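Local coordinates for putative fusidic acid resistance protein (Staphylococcus aureus, PDB 2YB5), which probably binds elongation factor G and confers resistance to the antibiotic fusidic acid by helping to clear the stalled factor from the ribosome, at residues 117-131 and 190-204. Residues are numbered along the deposited sequence; the frame is centred on the assembly and turned at random.
Sequences EISYLGWNDNSSNRK and ICYDSFKCNQNLDDI. With ZN (zinc ion), chain C.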
loop_
_atom_site.group_PDB
_atom_site.type_symbol
_atom_site.label_atom_id
_atom_site.label_comp_id
_atom_site.label_asym_id
_atom_site.label_seq_id
_atom_site.Cartn_x
_atom_site.Cartn_y
_atom_site.Cartn_z
ATOM N N GLU A 117 -7.547 -1.494 2.783
ATOM C CA GLU A 117 -6.186 -1.777 3.231
ATOM C C GLU A 117 -5.271 -2.288 2.140
ATOM O O GLU A 117 -4.101 -2.605 2.415
ATOM C CB GLU A 117 -6.204 -2.809 4.355
ATOM C CG GLU A 117 -7.016 -2.413 5.563
ATOM C CD GLU A 117 -6.745 -3.338 6.726
ATOM O OE1 GLU A 117 -6.781 -4.572 6.511
ATOM O OE2 GLU A 117 -6.482 -2.838 7.841
ATOM N N ILE A 118 -5.759 -2.355 0.908
ATOM C CA ILE A 118 -4.914 -2.814 -0.189
ATOM C C ILE A 118 -4.923 -1.868 -1.378
ATOM O O ILE A 118 -5.968 -1.357 -1.786
ATOM C CB ILE A 118 -5.253 -4.254 -0.641
ATOM C CG1 ILE A 118 -6.742 -4.447 -0.875
ATOM C CG2 ILE A 118 -4.739 -5.281 0.370
ATOM C CD1 ILE A 118 -7.031 -5.741 -1.644
ATOM N N SER A 119 -3.722 -1.616 -1.887
ATOM C CA SER A 119 -3.515 -0.918 -3.138
ATOM C C SER A 119 -3.385 -1.943 -4.255
ATOM O O SER A 119 -3.643 -1.648 -5.415
ATOM C CB SER A 119 -2.249 -0.078 -3.066
ATOM O OG SER A 119 -2.416 0.975 -2.133
ATOM N N TYR A 120 -2.945 -3.141 -3.907
ATOM C CA TYR A 120 -2.950 -4.237 -4.860
ATOM C C TYR A 120 -3.332 -5.548 -4.182
ATOM O O TYR A 120 -3.082 -5.740 -2.992
ATOM C CB TYR A 120 -1.585 -4.351 -5.545
ATOM C CG TYR A 120 -0.479 -4.954 -4.731
ATOM C CD1 TYR A 120 -0.287 -6.328 -4.691
ATOM C CD2 TYR A 120 0.427 -4.137 -4.038
ATOM C CE1 TYR A 120 0.760 -6.883 -3.948
ATOM C CE2 TYR A 120 1.447 -4.674 -3.303
ATOM C CZ TYR A 120 1.626 -6.047 -3.272
ATOM O OH TYR A 120 2.666 -6.578 -2.548
ATOM N N LEU A 121 -3.913 -6.447 -4.954
ATOM C CA LEU A 121 -4.353 -7.735 -4.427
ATOM C C LEU A 121 -3.331 -8.816 -4.744
ATOM O O LEU A 121 -3.173 -9.214 -5.914
ATOM C CB LEU A 121 -5.713 -8.109 -5.017
ATOM C CG LEU A 121 -6.319 -9.400 -4.471
ATOM C CD1 LEU A 121 -6.348 -9.377 -2.935
ATOM C CD2 LEU A 121 -7.709 -9.579 -5.059
ATOM N N GLY A 122 -2.653 -9.299 -3.703
ATOM C CA GLY A 122 -1.630 -10.309 -3.858
ATOM C C GLY A 122 -1.980 -11.526 -3.042
ATOM O O GLY A 122 -2.215 -11.413 -1.834
ATOM N N TRP A 123 -2.021 -12.684 -3.690
ATOM C CA TRP A 123 -2.359 -13.933 -3.004
ATOM C C TRP A 123 -1.580 -15.106 -3.539
ATOM O O TRP A 123 -1.217 -15.146 -4.722
ATOM C CB TRP A 123 -3.859 -14.244 -3.078
ATOM C CG TRP A 123 -4.400 -14.719 -4.430
ATOM C CD1 TRP A 123 -4.728 -16.007 -4.782
ATOM C CD2 TRP A 123 -4.736 -13.903 -5.561
ATOM N NE1 TRP A 123 -5.237 -16.034 -6.061
ATOM C CE2 TRP A 123 -5.251 -14.759 -6.561
ATOM C CE3 TRP A 123 -4.641 -12.532 -5.833
ATOM C CZ2 TRP A 123 -5.648 -14.290 -7.812
ATOM C CZ3 TRP A 123 -5.064 -12.066 -7.070
ATOM C CH2 TRP A 123 -5.544 -12.943 -8.044
ATOM N N ASN A 124 -1.348 -16.070 -2.657
ATOM C CA ASN A 124 -0.477 -17.184 -2.960
ATOM C C ASN A 124 -1.272 -18.449 -3.271
ATOM O O ASN A 124 -2.325 -18.710 -2.674
ATOM C CB ASN A 124 0.517 -17.409 -1.804
ATOM C CG ASN A 124 1.434 -16.208 -1.567
ATOM O OD1 ASN A 124 1.634 -15.366 -2.456
ATOM N ND2 ASN A 124 1.990 -16.116 -0.359
ATOM N N ASP A 125 -0.783 -19.203 -4.250
ATOM C CA ASP A 125 -1.232 -20.570 -4.471
ATOM C C ASP A 125 -0.049 -21.489 -4.144
ATOM O O ASP A 125 0.774 -21.784 -5.005
ATOM C CB ASP A 125 -1.700 -20.769 -5.915
ATOM C CG ASP A 125 -2.196 -22.185 -6.186
ATOM O OD1 ASP A 125 -2.448 -22.933 -5.215
ATOM O OD2 ASP A 125 -2.339 -22.548 -7.377
ATOM N N ASN A 126 0.014 -21.917 -2.884
ATOM C CA ASN A 126 1.071 -22.789 -2.377
ATOM C C ASN A 126 1.207 -24.135 -3.105
ATOM O O ASN A 126 2.274 -24.744 -3.068
ATOM C CB ASN A 126 0.862 -23.064 -0.874
ATOM C CG ASN A 126 0.879 -21.790 -0.012
ATOM O OD1 ASN A 126 0.531 -21.831 1.169
ATOM N ND2 ASN A 126 1.287 -20.667 -0.598
ATOM N N SER A 127 0.138 -24.609 -3.749
ATOM C CA SER A 127 0.201 -25.897 -4.466
ATOM C C SER A 127 1.045 -25.831 -5.751
ATOM O O SER A 127 1.526 -26.857 -6.227
ATOM C CB SER A 127 -1.208 -26.453 -4.743
ATOM O OG SER A 127 -2.033 -25.528 -5.427
ATOM N N SER A 128 1.237 -24.626 -6.292
ATOM C CA SER A 128 2.099 -24.404 -7.461
ATOM C C SER A 128 3.212 -23.398 -7.154
ATOM O O SER A 128 3.917 -22.931 -8.059
ATOM C CB SER A 128 1.263 -23.947 -8.668
ATOM O OG SER A 128 0.083 -23.267 -8.268
ATOM N N ASN A 129 3.378 -23.092 -5.867
ATOM C CA ASN A 129 4.361 -22.127 -5.403
ATOM C C ASN A 129 4.310 -20.821 -6.199
ATOM O O ASN A 129 5.309 -20.319 -6.691
ATOM C CB ASN A 129 5.740 -22.772 -5.405
ATOM C CG ASN A 129 5.878 -23.810 -4.307
ATOM O OD1 ASN A 129 5.941 -23.462 -3.125
ATOM N ND2 ASN A 129 5.885 -25.087 -4.682
ATOM N N ARG A 130 3.112 -20.274 -6.293
ATOM C CA ARG A 130 2.846 -19.128 -7.139
ATOM C C ARG A 130 2.298 -17.975 -6.300
ATOM O O ARG A 130 1.677 -18.201 -5.263
ATOM C CB ARG A 130 1.832 -19.548 -8.202
ATOM C CG ARG A 130 1.592 -18.538 -9.311
ATOM C CD ARG A 130 0.710 -19.150 -10.401
ATOM N NE ARG A 130 1.428 -20.139 -11.205
ATOM C CZ ARG A 130 0.925 -20.768 -12.265
ATOM N NH1 ARG A 130 -0.313 -20.523 -12.685
ATOM N NH2 ARG A 130 1.670 -21.642 -12.920
ATOM N N LYS A 131 2.563 -16.747 -6.737
ATOM C CA LYS A 131 1.832 -15.577 -6.256
ATOM C C LYS A 131 1.209 -14.893 -7.461
ATOM O O LYS A 131 1.844 -14.770 -8.511
ATOM C CB LYS A 131 2.726 -14.579 -5.485
ATOM C CG LYS A 131 1.987 -13.315 -4.996
ATOM C CD LYS A 131 2.903 -12.230 -4.453
ATOM C CE LYS A 131 3.575 -12.577 -3.120
ATOM N NZ LYS A 131 2.574 -12.734 -2.025
ATOM N N ILE A 190 10.383 -9.764 -2.742
ATOM C CA ILE A 190 9.231 -9.017 -2.268
ATOM C C ILE A 190 8.624 -9.680 -1.027
ATOM O O ILE A 190 8.937 -10.831 -0.707
ATOM C CB ILE A 190 8.134 -8.900 -3.352
ATOM C CG1 ILE A 190 7.605 -10.291 -3.749
ATOM C CG2 ILE A 190 8.652 -8.128 -4.565
ATOM C CD1 ILE A 190 6.469 -10.265 -4.790
ATOM N N CYS A 191 7.734 -8.948 -0.360
ATOM C CA CYS A 191 7.040 -9.450 0.818
ATOM C C CYS A 191 6.326 -10.747 0.449
ATOM O O CYS A 191 5.581 -10.796 -0.522
ATOM C CB CYS A 191 6.025 -8.426 1.326
ATOM S SG CYS A 191 6.680 -6.798 1.954
ATOM N N TYR A 192 6.576 -11.809 1.208
ATOM C CA TYR A 192 5.850 -13.047 1.013
ATOM C C TYR A 192 4.343 -12.822 1.189
ATOM O O TYR A 192 3.528 -13.337 0.421
ATOM C CB TYR A 192 6.305 -14.106 2.009
ATOM C CG TYR A 192 5.751 -15.461 1.662
ATOM C CD1 TYR A 192 6.262 -16.169 0.583
ATOM C CD2 TYR A 192 4.692 -16.017 2.380
ATOM C CE1 TYR A 192 5.750 -17.406 0.231
ATOM C CE2 TYR A 192 4.178 -17.257 2.039
ATOM C CZ TYR A 192 4.712 -17.942 0.955
ATOM O OH TYR A 192 4.241 -19.179 0.591
ATOM N N ASP A 193 4.006 -12.054 2.218
ATOM C CA ASP A 193 2.634 -11.709 2.556
ATOM C C ASP A 193 2.296 -10.322 1.990
ATOM O O ASP A 193 2.714 -9.304 2.530
ATOM C CB ASP A 193 2.484 -11.729 4.084
ATOM C CG ASP A 193 1.120 -11.305 4.546
ATOM O OD1 ASP A 193 0.217 -11.101 3.714
ATOM O OD2 ASP A 193 0.947 -11.169 5.768
ATOM N N SER A 194 1.544 -10.302 0.891
ATOM C CA SER A 194 1.198 -9.068 0.200
ATOM C C SER A 194 0.303 -8.157 1.037
ATOM O O SER A 194 0.277 -6.945 0.818
ATOM C CB SER A 194 0.531 -9.385 -1.137
ATOM O OG SER A 194 1.419 -10.127 -1.961
ATOM N N PHE A 195 -0.412 -8.722 2.008
ATOM C CA PHE A 195 -1.249 -7.908 2.889
ATOM C C PHE A 195 -0.409 -7.071 3.838
ATOM O O PHE A 195 -0.707 -5.897 4.059
ATOM C CB PHE A 195 -2.291 -8.781 3.592
ATOM C CG PHE A 195 -3.204 -9.461 2.614
ATOM C CD1 PHE A 195 -4.310 -8.796 2.116
ATOM C CD2 PHE A 195 -2.892 -10.721 2.106
ATOM C CE1 PHE A 195 -5.136 -9.396 1.170
ATOM C CE2 PHE A 195 -3.706 -11.323 1.154
ATOM C CZ PHE A 195 -4.832 -10.657 0.687
ATOM N N LYS A 196 0.673 -7.646 4.354
ATOM C CA LYS A 196 1.650 -6.874 5.123
ATOM C C LYS A 196 2.315 -5.806 4.250
ATOM O O LYS A 196 2.443 -4.651 4.668
ATOM C CB LYS A 196 2.708 -7.790 5.718
ATOM C CG LYS A 196 3.695 -7.084 6.653
ATOM C CD LYS A 196 4.995 -7.867 6.809
ATOM C CE LYS A 196 5.950 -7.137 7.762
ATOM N NZ LYS A 196 7.307 -7.753 7.813
ATOM N N CYS A 197 2.746 -6.202 3.054
ATOM C CA CYS A 197 3.263 -5.269 2.029
ATOM C C CYS A 197 2.352 -4.048 1.816
ATOM O O CYS A 197 2.819 -2.906 1.796
ATOM C CB CYS A 197 3.406 -5.990 0.678
ATOM S SG CYS A 197 4.338 -5.078 -0.569
ATOM N N ASN A 198 1.060 -4.313 1.654
ATOM C CA ASN A 198 0.076 -3.255 1.408
ATOM C C ASN A 198 -0.117 -2.288 2.577
ATOM O O ASN A 198 -0.538 -1.156 2.368
ATOM C CB ASN A 198 -1.261 -3.853 0.985
ATOM C CG ASN A 198 -1.318 -4.132 -0.499
ATOM O OD1 ASN A 198 -1.592 -3.229 -1.288
ATOM N ND2 ASN A 198 -1.052 -5.389 -0.892
ATOM N N GLN A 199 0.210 -2.739 3.794
ATOM C CA GLN A 199 0.268 -1.857 4.972
ATOM C C GLN A 199 1.471 -0.916 4.911
ATOM O O GLN A 199 1.437 0.165 5.492
ATOM C CB GLN A 199 0.328 -2.668 6.281
ATOM C CG GLN A 199 -0.908 -3.522 6.574
ATOM C CD GLN A 199 -2.142 -2.694 6.854
ATOM O OE1 GLN A 199 -2.602 -1.937 5.999
ATOM N NE2 GLN A 199 -2.694 -2.829 8.062
ATOM N N ASN A 200 2.527 -1.333 4.216
ATOM C CA ASN A 200 3.741 -0.530 4.071
ATOM C C ASN A 200 3.764 0.340 2.813
ATOM O O ASN A 200 4.534 1.297 2.733
ATOM C CB ASN A 200 4.981 -1.441 4.004
ATOM C CG ASN A 200 5.036 -2.476 5.131
ATOM O OD1 ASN A 200 4.457 -2.280 6.215
ATOM N ND2 ASN A 200 5.744 -3.597 4.869
ATOM N N LEU A 201 2.973 -0.017 1.808
ATOM C CA LEU A 201 3.122 0.592 0.487
ATOM C C LEU A 201 2.524 2.001 0.439
ATOM O O LEU A 201 1.304 2.165 0.486
ATOM C CB LEU A 201 2.477 -0.294 -0.589
ATOM C CG LEU A 201 2.500 0.232 -2.026
ATOM C CD1 LEU A 201 3.931 0.501 -2.507
ATOM C CD2 LEU A 201 1.777 -0.754 -2.971
ATOM N N ASP A 202 3.378 3.016 0.315
ATOM C CA ASP A 202 2.878 4.402 0.317
ATOM C C ASP A 202 2.842 5.076 -1.057
ATOM O O ASP A 202 2.441 6.231 -1.150
ATOM C CB ASP A 202 3.643 5.266 1.312
ATOM C CG ASP A 202 5.116 5.376 0.989
ATOM O OD1 ASP A 202 5.534 5.011 -0.131
ATOM O OD2 ASP A 202 5.859 5.820 1.873
ATOM N N ASP A 203 3.218 4.353 -2.117
ATOM C CA ASP A 203 3.201 4.908 -3.475
ATOM C C ASP A 203 2.982 3.814 -4.526
ATOM O O ASP A 203 3.860 2.982 -4.747
ATOM C CB ASP A 203 4.513 5.656 -3.737
ATOM C CG ASP A 203 4.473 6.522 -4.989
ATOM O OD1 ASP A 203 3.535 6.398 -5.793
ATOM O OD2 ASP A 203 5.402 7.337 -5.169
ATOM N N ILE A 204 1.812 3.822 -5.172
ATOM C CA ILE A 204 1.485 2.817 -6.221
ATOM C C ILE A 204 2.522 2.808 -7.342
ATOM O O ILE A 204 2.711 1.782 -7.994
ATOM C CB ILE A 204 0.065 3.009 -6.819
ATOM C CG1 ILE A 204 -0.395 1.756 -7.581
ATOM C CG2 ILE A 204 -0.009 4.255 -7.730
ATOM C CD1 ILE A 204 -0.705 0.574 -6.683
HETATM ZN ZN ZN C . 6.509 -5.253 0.503
HETATM O O HOH W 1 -3.224 -5.039 3.782
HETATM O O HOH W 2 -0.909 0.583 0.125
HETATM O O HOH W 3 3.854 -9.264 -2.293
HETATM O O HOH W 4 -0.041 -12.585 -0.193
#
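Asn-198, on the zinc-bearing helix 194-200, clamps the chain leading into edge strand 121-125. Its OD1 accepts two successive backbone N-H groups from one face of its amide plane: Ser-119 N at 2.7 Å and, more nearly straight, Tyr-120 N at 2.9 Å. ND2 gives a bond to Ser-194 O one helical turn back (2.7 Å) and a weak one, adding little, to Tyr-120 O. The three stronger bonds fix how the amide is turned, while ND2 sits over the centre of one face of the Tyr-120 ring, amide and ring planes 50° apart.

A second polar cluster joins the hairpin to the helix start. Lys-131 leaves its strand extended, with CG anti to the backbone N, then bends at chi3 and chi4 (-70° and -64°); NZ thereby donates to Tyr-192 O at 2.7 Å, to Ser-194 OG and to Asn-124 OD1. Asn-124 ND2 reaches Tyr-192 O from the opposite face of that carbonyl by a nearly straight bond of 3.3 Å, and lies over the rim of one face of the Tyr-192 ring.

Apolar contacts fill in between. Leu-201 CD2 meets the edge of the Tyr-120 ring, and Ile-118 CG2 packs on Phe-195 CD1 at 3.9 Å. Ser-194 CB lies 3.6 Å from Gly-122 CA, where the strand carries no side chain.

Waters bridge Glu-117 O to Phe-195 O and Ser-119 OG to Asn-198 O and Leu-201 O. Cys-191 at its strand's end and Cys-197 in the helix supply two zinc ligands, Cys-158 and Cys-161 the others, consistent with a treble-clef finger. With Asn-198 following a zinc ligand directly, the amide bonds tie the metal site to the chain entering the edge strand, and three acceptors around Lys-131 NZ probably favour its charged form.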